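Local coordinates for vivid PAS protein VVD (Neurospora crassa, PDB 3D72), which probably senses blue light through a flavin-binding LOV domain of the PAS family, forming a rapidly exchanging dimer when light-activated, at residues Leu40-Gln45 / Glu139-Met144; Met1-Ala6 / Asp47-Tyr52; Leu16-Asn21 / Pro132-Thr137. The protein carries 1 engineered substitution. All blocks are in the same frame, centred on the assembly; numbering follows the deposited sequence.

Interaction 1: residues Leu40-Gln45 / Glu139-Met144; sequences LCDLKQ and EYRYSM. With FAD (flavin-adenine dinucleotide), chain C.
The phenol ring of Tyr142 is held between Leu40 from the facing strand and Arg141 from its own. Leu40 CD2 lies over one face in a CH-pi contact, 4.1 Å from the ring centroid, and Arg141 CG rests on the opposite face, offset toward the rim; Cys41 O meets the edge. Tyr142 OH in turn stands over the centre of one face of the Arg141 guanidinium, while the edge of that group is given to Asp42. The grip is side-on. Arg141 NE donates to Asp42 OD1 at 2.8 Å, almost straight at 175°, and Arg141 NH1 reaches the syn lone pair of Asp42 OD2 at 3.0 Å, with the two planes turned 34° apart. A bend in the arginine chain at chi2 (63°) swings the guanidinium back to the aspartate although its CB starts away from it. Each carboxylate oxygen has a further donor: Lys44 N closes an Asx turn on Asp42 OD1 at 2.9 Å, from the face opposite to NE, and Gln45 NE2 comes down on Asp42 OD2 from above the carboxylate plane at 3.0 Å. Behind these side chains runs antiparallel pairing between two inner strands of the PAS sheet, with Cys41 and Ser143 as the hydrogen-bonded pair (Cys41 N to Ser143 O, 2.9 Å). Arg141 and Tyr142 form a classic beta bulge opposite Val133. On the other face of the sheet Cys41 SG touches the flavin methyl C7M at 3.5 Å, and Ser143 borders the same methyl. Four protein donors and a water therefore surround one buried carboxylate, which probably remains ionised, whereas the flavin is met here at its dimethyl end, by packing.

Interaction 2: residues Met1-Ala6 / Asp47-Tyr52; sequences MHTLYA and DTPIVY
Thr3 straddles the ring of Pro49, its two branches coming down on neighbouring ring carbons. With OG1 anti to its own carbonyl carbon (chi1 -50°), Thr3 OG1 sits 3.3 Å from Pro49 CB, and Thr3 CG2 presses on Pro49 CG at 3.5 Å, tighter than usual van der Waals contact. The hydroxyl finds its polar partner in Gly70 O. Met1 lies crosswise, at about a right angle to the side chain of Asp47; bends at chi2 and chi3 fold the thioether back, and Met1 CE meets Asp47 CB at 3.5 Å while also brushing the proline. The Asp47 carboxylate points its charge at Arg74 instead, in a salt bridge. Tyr5 approaches differently again, edge-on: Ile50 O lies in the plane of its ring, 3.9 Å from Tyr5 CE2, and Tyr5 CD2 packs on Val51 CB at 4.1 Å. Putting an alanine at Thr3 removes both branches and would probably leave Gly70 O without its hydroxyl partner and open a gap over part of the proline ring. Residues 1, 3 and 5 thus meet 47, 49 and 51 in step, the two segments running 32° apart end to end, yet the link is side-chain packing rather than strand pairing. What results is the start of the N-terminal cap of VVD laid along an outermost strand of the sheet, 50-53. That strand is paired with 38-42, through bonds such as that of Val51 with Leu40, and the turn following 38-42 also holds the cap, since Gln45 OE1 accepts from Leu4 N. Tyr52 packs on Met1 of the second subunit, and beyond Ala6, whose N is bonded to Tyr10 OH, the chain continues into helix 12-21.

Interaction 3: residues Leu16-Asn21 / Pro132-Thr137; sequences LIQIMN and PVRDET
Gln18 does most of the work by itself, reaching from the helix with its terminal amide set against the main chain of Arg134. In the model Gln18 NE2 lies 2.9 Å from Arg134 N, and Gln18 OE1 is 3.0 Å from Arg134 O, but which end of the amide is oxygen and which nitrogen is doubtful, and the bonding is left open. The reach comes from a fully stretched chain, with CG anti to the backbone N (chi1 176°) and no bend before the amide. The side chain crosses that of Arg134 at about a right angle, and the amide also lies beside CB and CG of Arg134, whose own polar end turns to Gly138 O and makes a cation-pi contact with Tyr140. Val133 divides its two methyls: CG1 borders the Gln18 amide, and CG2 meets Ile19 CD1 at 4.1 Å, the two apolar side chains again crossing almost perpendicularly. The helix 12-21 passes over the strand at 113°, with the axes 8.9 Å apart. This places the N-terminal helix on the antiparallel PAS sheet, on the face opposite to the flavin; Ile19 and Leu16 also rest on Met144 of strand 140-146, and Val133 is hydrogen-bonded to Arg141 and Tyr142 of the same strand. Past the strand the chain turns at once toward that neighbour. Asp135 OD1 accepts from Thr137 N at 2.9 Å, an Asx turn, and from Thr137 OG1 at 2.6 Å on its syn lone pair, two bonds that fix the connection of the hairpin. At the far end of the helix segment Asn21 ND2 bonds Ile17 O at 2.8 Å, from the opposite face of that carbonyl to Asn21 N, and also reaches Val32 O of the second subunit, while Met20 packs on Met20 of that subunit.

In the fold
From the N terminus, the opening residues 1-6 pass helix 12-21 and strand 38-42 before interaction 2 closes a loop of 40 residues on strand 50-53. Interaction 3 starts within that loop, at the helix, and ends 110 residues later on strand 123-134; interaction 1 also starts there, on strand 38-42, and ends on strand 140-146. Every pair of contacts therefore crosses, and none nests. Interactions 1 and 2 touch through Leu40 and Val51 on adjacent strands, and interactions 1 and 3 through Tyr142 and Val133. Interactions 2 and 3 stay about 8 Å apart at their nearest atoms, joined through the sheet, which thus holds both the opening residues and helix 12-21.

Interaction 1: residues Leu40-Gln45 / Glu139-Met144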
# COMPACT_ATOMS: atom_id res chain seq x y z
N LEU A 40 8.41 -11.76 4.18
CA LEU A 40 9.13 -11.37 2.98
C LEU A 40 10.40 -12.22 2.98
O LEU A 40 11.07 -12.33 4.01
CB LEU A 40 9.53 -9.89 3.04
CG LEU A 40 10.11 -9.36 1.71
CD1 LEU A 40 8.96 -9.06 0.74
CD2 LEU A 40 10.90 -8.09 1.98
N CYS A 41 10.68 -12.85 1.84
CA CYS A 41 11.87 -13.69 1.69
C CYS A 41 12.77 -13.11 0.62
O CYS A 41 12.30 -12.52 -0.36
CB CYS A 41 11.48 -15.12 1.32
SG CYS A 41 10.49 -15.94 2.61
N ASP A 42 14.08 -13.29 0.80
CA ASP A 42 15.06 -12.76 -0.14
C ASP A 42 15.42 -13.81 -1.20
O ASP A 42 16.08 -14.80 -0.91
CB ASP A 42 16.31 -12.33 0.61
CG ASP A 42 17.20 -11.43 -0.20
OD1 ASP A 42 17.20 -11.56 -1.44
OD2 ASP A 42 17.92 -10.59 0.39
N LEU A 43 14.98 -13.58 -2.43
CA LEU A 43 15.25 -14.51 -3.51
C LEU A 43 16.72 -14.59 -3.88
O LEU A 43 17.15 -15.58 -4.48
CB LEU A 43 14.46 -14.11 -4.76
CG LEU A 43 12.93 -14.17 -4.64
CD1 LEU A 43 12.29 -13.56 -5.87
CD2 LEU A 43 12.49 -15.61 -4.45
N LYS A 44 17.48 -13.57 -3.51
CA LYS A 44 18.89 -13.50 -3.84
C LYS A 44 19.88 -13.92 -2.76
O LYS A 44 21.08 -13.67 -2.88
CB LYS A 44 19.23 -12.10 -4.35
CG LYS A 44 19.07 -11.94 -5.86
CD LYS A 44 17.80 -12.60 -6.38
CE LYS A 44 17.74 -12.55 -7.90
NZ LYS A 44 16.51 -13.20 -8.43
N GLN A 45 19.38 -14.53 -1.69
CA GLN A 45 20.27 -15.02 -0.65
C GLN A 45 20.08 -16.53 -0.60
O GLN A 45 19.04 -17.04 -1.01
CB GLN A 45 19.98 -14.39 0.72
CG GLN A 45 20.52 -12.97 0.84
CD GLN A 45 20.55 -12.47 2.26
OE1 GLN A 45 21.38 -12.90 3.07
NE2 GLN A 45 19.63 -11.56 2.59
N GLU A 139 13.83 -5.18 -10.75
CA GLU A 139 13.83 -6.61 -11.00
C GLU A 139 13.32 -7.36 -9.77
O GLU A 139 13.36 -6.84 -8.66
CB GLU A 139 15.24 -7.08 -11.38
CG GLU A 139 15.68 -6.57 -12.75
CD GLU A 139 17.04 -7.09 -13.17
OE1 GLU A 139 17.34 -7.03 -14.38
OE2 GLU A 139 17.81 -7.55 -12.30
N TYR A 140 12.82 -8.58 -9.97
CA TYR A 140 12.32 -9.36 -8.84
C TYR A 140 13.45 -9.71 -7.88
O TYR A 140 14.44 -10.33 -8.28
CB TYR A 140 11.64 -10.63 -9.34
CG TYR A 140 10.30 -10.37 -9.99
CD1 TYR A 140 9.29 -9.70 -9.30
CD2 TYR A 140 10.03 -10.81 -11.29
CE1 TYR A 140 8.04 -9.47 -9.88
CE2 TYR A 140 8.78 -10.59 -11.88
CZ TYR A 140 7.80 -9.92 -11.17
OH TYR A 140 6.57 -9.68 -11.75
N ARG A 141 13.30 -9.30 -6.62
CA ARG A 141 14.32 -9.54 -5.60
C ARG A 141 13.77 -10.29 -4.39
O ARG A 141 14.46 -11.10 -3.77
CB ARG A 141 14.90 -8.18 -5.15
CG ARG A 141 15.80 -8.21 -3.90
CD ARG A 141 17.04 -9.05 -4.12
NE ARG A 141 17.81 -9.22 -2.89
CZ ARG A 141 18.74 -8.37 -2.44
NH1 ARG A 141 19.37 -8.63 -1.30
NH2 ARG A 141 19.05 -7.28 -3.13
N TYR A 142 12.50 -10.03 -4.07
CA TYR A 142 11.88 -10.67 -2.93
C TYR A 142 10.60 -11.39 -3.30
O TYR A 142 10.12 -11.28 -4.42
CB TYR A 142 11.51 -9.63 -1.87
CG TYR A 142 12.66 -8.79 -1.39
CD1 TYR A 142 12.82 -7.47 -1.81
CD2 TYR A 142 13.60 -9.33 -0.53
CE1 TYR A 142 13.90 -6.71 -1.38
CE2 TYR A 142 14.69 -8.57 -0.09
CZ TYR A 142 14.83 -7.27 -0.52
OH TYR A 142 15.92 -6.55 -0.11
N SER A 143 10.07 -12.12 -2.34
CA SER A 143 8.79 -12.79 -2.53
C SER A 143 8.01 -12.47 -1.27
O SER A 143 8.55 -12.61 -0.16
CB SER A 143 8.95 -14.31 -2.66
OG SER A 143 7.67 -14.91 -2.80
N MET A 144 6.77 -12.03 -1.42
CA MET A 144 5.94 -11.74 -0.26
C MET A 144 4.93 -12.86 -0.12
O MET A 144 4.23 -13.21 -1.08
CB MET A 144 5.20 -10.40 -0.39
CG MET A 144 4.38 -10.04 0.87
SD MET A 144 3.85 -8.30 1.04
CE MET A 144 5.49 -7.48 1.25
PA FAD C . 12.15 -29.14 -2.03
O1A FAD C . 12.82 -29.20 -0.71
O2A FAD C . 13.00 -29.31 -3.24
O5B FAD C . 10.98 -30.21 -2.04
C5B FAD C . 10.13 -30.47 -3.17
C4B FAD C . 9.33 -31.73 -2.87
O4B FAD C . 8.53 -32.01 -4.04
C3B FAD C . 10.17 -32.99 -2.58
O3B FAD C . 9.85 -33.63 -1.37
C2B FAD C . 9.99 -33.89 -3.79
O2B FAD C . 9.91 -35.27 -3.57
C1B FAD C . 8.77 -33.33 -4.54
N9A FAD C . 8.96 -33.20 -5.97
C8A FAD C . 9.89 -32.45 -6.63
N7A FAD C . 9.82 -32.53 -7.94
C5A FAD C . 8.79 -33.43 -8.15
C6A FAD C . 8.21 -33.94 -9.37
N6A FAD C . 8.67 -33.60 -10.57
N1A FAD C . 7.17 -34.82 -9.26
C2A FAD C . 6.73 -35.16 -8.01
N3A FAD C . 7.18 -34.73 -6.81
C4A FAD C . 8.26 -33.84 -6.98
N1 FAD C . 5.97 -23.01 3.05
C2 FAD C . 5.16 -23.39 4.07
O2 FAD C . 4.98 -24.59 4.37
N3 FAD C . 4.48 -22.42 4.82
C4 FAD C . 4.58 -21.04 4.61
O4 FAD C . 3.93 -20.25 5.33
C4X FAD C . 5.41 -20.65 3.54
N5 FAD C . 5.58 -19.28 3.27
C5X FAD C . 6.41 -18.92 2.22
C6 FAD C . 6.59 -17.53 1.94
C7 FAD C . 7.42 -17.11 0.93
C7M FAD C . 7.53 -15.60 0.69
C8 FAD C . 8.17 -18.04 0.17
C8M FAD C . 9.13 -17.64 -0.93
C9 FAD C . 8.00 -19.45 0.44
C9A FAD C . 7.14 -19.91 1.45
N10 FAD C . 6.93 -21.32 1.75
C10 FAD C . 6.12 -21.67 2.81
C1' FAD C . 7.58 -22.41 0.96
C2' FAD C . 8.97 -22.89 1.30
O2' FAD C . 9.76 -21.77 1.70
C3' FAD C . 9.51 -23.63 0.05
O3' FAD C . 9.55 -22.70 -1.04
C4' FAD C . 8.62 -24.84 -0.37
O4' FAD C . 8.67 -25.83 0.65
C5' FAD C . 9.04 -25.47 -1.71
O5' FAD C . 10.46 -25.37 -1.91
P FAD C . 11.50 -26.39 -1.28
O1P FAD C . 12.81 -25.75 -1.39
O2P FAD C . 11.08 -26.79 0.08
O3P FAD C . 11.50 -27.70 -2.21
O HOH W 1 17.65 -8.43 2.00
O HOH W 2 14.42 -12.95 -9.94

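Interaction 2: residues Met1-Ala6 / Asp47-Tyr52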
# COMPACT_ATOMS: atom_id res chain seq x y z
N MET A 1 22.82 -21.50 7.55
CA MET A 1 22.34 -20.23 6.97
C MET A 1 23.08 -19.05 7.63
O MET A 1 23.42 -19.12 8.81
CB MET A 1 20.84 -20.14 7.20
CG MET A 1 20.06 -21.23 6.44
SD MET A 1 20.08 -20.96 4.65
CE MET A 1 18.54 -20.05 4.44
N HIS A 2 23.36 -18.00 6.86
CA HIS A 2 24.07 -16.81 7.36
C HIS A 2 23.48 -15.59 6.70
O HIS A 2 24.17 -14.74 6.14
CB HIS A 2 25.56 -16.92 7.04
CG HIS A 2 26.19 -18.13 7.64
ND1 HIS A 2 26.35 -18.29 9.00
CD2 HIS A 2 26.60 -19.29 7.08
CE1 HIS A 2 26.83 -19.50 9.25
NE2 HIS A 2 26.98 -20.13 8.10
N THR A 3 22.17 -15.51 6.79
CA THR A 3 21.42 -14.44 6.18
C THR A 3 21.76 -13.04 6.68
O THR A 3 22.03 -12.83 7.86
CB THR A 3 19.93 -14.72 6.39
OG1 THR A 3 19.65 -16.06 5.97
CG2 THR A 3 19.09 -13.74 5.58
N LEU A 4 21.78 -12.10 5.74
CA LEU A 4 22.05 -10.70 6.05
C LEU A 4 20.72 -9.97 5.95
O LEU A 4 19.85 -10.35 5.16
CB LEU A 4 23.03 -10.11 5.03
CG LEU A 4 24.46 -10.66 5.07
CD1 LEU A 4 25.25 -10.14 3.88
CD2 LEU A 4 25.13 -10.26 6.39
N TYR A 5 20.56 -8.93 6.75
CA TYR A 5 19.32 -8.16 6.75
C TYR A 5 19.59 -6.71 6.36
O TYR A 5 20.57 -6.11 6.81
CB TYR A 5 18.65 -8.24 8.12
CG TYR A 5 18.46 -9.66 8.59
CD1 TYR A 5 19.38 -10.26 9.45
CD2 TYR A 5 17.37 -10.43 8.16
CE1 TYR A 5 19.24 -11.58 9.86
CE2 TYR A 5 17.22 -11.75 8.56
CZ TYR A 5 18.16 -12.32 9.42
OH TYR A 5 18.02 -13.63 9.82
N ALA A 6 18.72 -6.17 5.52
CA ALA A 6 18.84 -4.79 5.07
C ALA A 6 18.87 -3.79 6.21
O ALA A 6 17.95 -3.71 7.01
CB ALA A 6 17.68 -4.46 4.13
N ASP A 47 19.08 -20.09 -0.14
CA ASP A 47 17.86 -20.78 0.28
C ASP A 47 16.67 -19.90 0.62
O ASP A 47 15.91 -20.21 1.53
CB ASP A 47 18.17 -21.72 1.44
CG ASP A 47 17.21 -22.91 1.50
OD1 ASP A 47 16.58 -23.23 0.46
OD2 ASP A 47 17.11 -23.54 2.58
N THR A 48 16.52 -18.80 -0.12
CA THR A 48 15.39 -17.87 0.02
C THR A 48 14.93 -17.67 1.46
O THR A 48 13.81 -18.02 1.83
CB THR A 48 14.21 -18.40 -0.84
OG1 THR A 48 14.72 -18.88 -2.09
CG2 THR A 48 13.21 -17.30 -1.09
N PRO A 49 15.79 -17.07 2.29
CA PRO A 49 15.47 -16.82 3.70
C PRO A 49 14.44 -15.74 4.02
O PRO A 49 14.32 -14.75 3.30
CB PRO A 49 16.83 -16.48 4.29
CG PRO A 49 17.47 -15.71 3.19
CD PRO A 49 17.13 -16.53 1.96
N ILE A 50 13.71 -15.94 5.12
CA ILE A 50 12.75 -14.97 5.60
C ILE A 50 13.57 -13.80 6.14
O ILE A 50 14.46 -13.99 6.97
CB ILE A 50 11.91 -15.54 6.76
CG1 ILE A 50 11.05 -16.70 6.27
CG2 ILE A 50 11.05 -14.45 7.37
CD1 ILE A 50 10.39 -17.49 7.38
N VAL A 51 13.29 -12.60 5.66
CA VAL A 51 14.02 -11.42 6.13
C VAL A 51 13.07 -10.46 6.86
O VAL A 51 13.50 -9.47 7.45
CB VAL A 51 14.75 -10.68 4.96
CG1 VAL A 51 15.86 -11.56 4.42
CG2 VAL A 51 13.77 -10.33 3.85
N TYR A 52 11.78 -10.76 6.81
CA TYR A 52 10.77 -9.97 7.52
C TYR A 52 9.55 -10.81 7.82
O TYR A 52 9.10 -11.56 6.96
CB TYR A 52 10.32 -8.75 6.71
CG TYR A 52 9.25 -7.95 7.42
CD1 TYR A 52 7.90 -8.23 7.25
CD2 TYR A 52 9.61 -6.96 8.33
CE1 TYR A 52 6.92 -7.54 7.97
CE2 TYR A 52 8.64 -6.27 9.06
CZ TYR A 52 7.31 -6.56 8.88
OH TYR A 52 6.38 -5.88 9.62

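Interaction 3: residues Leu16-Asn21 / Pro132-Thr137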
# COMPACT_ATOMS: atom_id res chain seq x y z
N LEU A 16 3.49 -3.83 -0.60
CA LEU A 16 2.07 -4.16 -0.55
C LEU A 16 1.35 -3.32 -1.60
O LEU A 16 0.46 -3.81 -2.30
CB LEU A 16 1.49 -3.88 0.84
CG LEU A 16 1.89 -4.89 1.93
CD1 LEU A 16 1.59 -4.31 3.30
CD2 LEU A 16 1.14 -6.20 1.72
N ILE A 17 1.73 -2.05 -1.72
CA ILE A 17 1.13 -1.17 -2.72
C ILE A 17 1.46 -1.71 -4.11
O ILE A 17 0.61 -1.77 -4.99
CB ILE A 17 1.66 0.28 -2.56
CG1 ILE A 17 1.09 0.89 -1.28
CG2 ILE A 17 1.27 1.13 -3.77
CD1 ILE A 17 1.77 2.18 -0.85
N GLN A 18 2.70 -2.14 -4.29
CA GLN A 18 3.12 -2.69 -5.57
C GLN A 18 2.26 -3.90 -5.94
O GLN A 18 1.82 -4.04 -7.09
CB GLN A 18 4.59 -3.11 -5.50
CG GLN A 18 5.09 -3.79 -6.75
CD GLN A 18 6.50 -4.31 -6.58
OE1 GLN A 18 7.34 -3.67 -5.94
NE2 GLN A 18 6.78 -5.47 -7.18
N ILE A 19 2.03 -4.77 -4.96
CA ILE A 19 1.23 -5.97 -5.20
C ILE A 19 -0.21 -5.62 -5.56
O ILE A 19 -0.74 -6.14 -6.54
CB ILE A 19 1.26 -6.91 -3.97
CG1 ILE A 19 2.66 -7.53 -3.85
CG2 ILE A 19 0.19 -8.01 -4.11
CD1 ILE A 19 2.90 -8.29 -2.57
N MET A 20 -0.83 -4.73 -4.79
CA MET A 20 -2.21 -4.36 -5.08
C MET A 20 -2.38 -3.61 -6.41
O MET A 20 -3.47 -3.60 -6.98
CB MET A 20 -2.80 -3.53 -3.94
CG MET A 20 -3.06 -4.34 -2.68
SD MET A 20 -3.85 -3.36 -1.39
CE MET A 20 -2.37 -2.64 -0.59
N ASN A 21 -1.31 -3.00 -6.89
CA ASN A 21 -1.35 -2.25 -8.15
C ASN A 21 -0.80 -3.03 -9.35
O ASN A 21 -0.77 -2.50 -10.46
CB ASN A 21 -0.53 -0.95 -8.01
CG ASN A 21 -1.28 0.15 -7.29
OD1 ASN A 21 -1.96 0.97 -7.92
ND2 ASN A 21 -1.17 0.18 -5.97
N PRO A 132 5.85 -12.51 -6.26
CA PRO A 132 7.19 -11.94 -6.38
C PRO A 132 7.13 -10.42 -6.32
O PRO A 132 6.17 -9.81 -6.79
CB PRO A 132 7.67 -12.43 -7.73
CG PRO A 132 6.40 -12.49 -8.52
CD PRO A 132 5.44 -13.12 -7.54
N VAL A 133 8.17 -9.83 -5.75
CA VAL A 133 8.27 -8.39 -5.55
C VAL A 133 9.54 -7.77 -6.16
O VAL A 133 10.64 -8.30 -6.01
CB VAL A 133 8.22 -8.10 -4.03
CG1 VAL A 133 8.39 -6.62 -3.76
CG2 VAL A 133 6.90 -8.60 -3.46
N ARG A 134 9.37 -6.64 -6.84
CA ARG A 134 10.50 -5.93 -7.44
C ARG A 134 11.05 -4.92 -6.45
O ARG A 134 10.28 -4.24 -5.77
CB ARG A 134 10.04 -5.18 -8.70
CG ARG A 134 9.38 -6.04 -9.75
CD ARG A 134 8.79 -5.16 -10.86
NE ARG A 134 8.04 -5.94 -11.84
CZ ARG A 134 8.61 -6.78 -12.69
NH1 ARG A 134 9.93 -6.93 -12.68
NH2 ARG A 134 7.87 -7.47 -13.55
N ASP A 135 12.37 -4.80 -6.35
CA ASP A 135 12.94 -3.79 -5.46
C ASP A 135 13.23 -2.53 -6.27
O ASP A 135 12.67 -2.35 -7.35
CB ASP A 135 14.20 -4.31 -4.76
CG ASP A 135 15.32 -4.63 -5.73
OD1 ASP A 135 15.13 -4.45 -6.95
OD2 ASP A 135 16.38 -5.06 -5.25
N GLU A 136 14.11 -1.66 -5.78
CA GLU A 136 14.41 -0.42 -6.49
C GLU A 136 15.07 -0.60 -7.85
O GLU A 136 15.05 0.31 -8.68
CB GLU A 136 15.27 0.50 -5.61
CG GLU A 136 14.57 0.98 -4.35
CD GLU A 136 13.36 1.87 -4.63
OE1 GLU A 136 12.62 2.19 -3.68
OE2 GLU A 136 13.15 2.25 -5.81
N THR A 137 15.64 -1.78 -8.09
CA THR A 137 16.28 -2.02 -9.37
C THR A 137 15.24 -2.32 -10.44
O THR A 137 15.53 -2.26 -11.63
CB THR A 137 17.25 -3.23 -9.32
OG1 THR A 137 16.50 -4.44 -9.19
CG2 THR A 137 18.21 -3.09 -8.14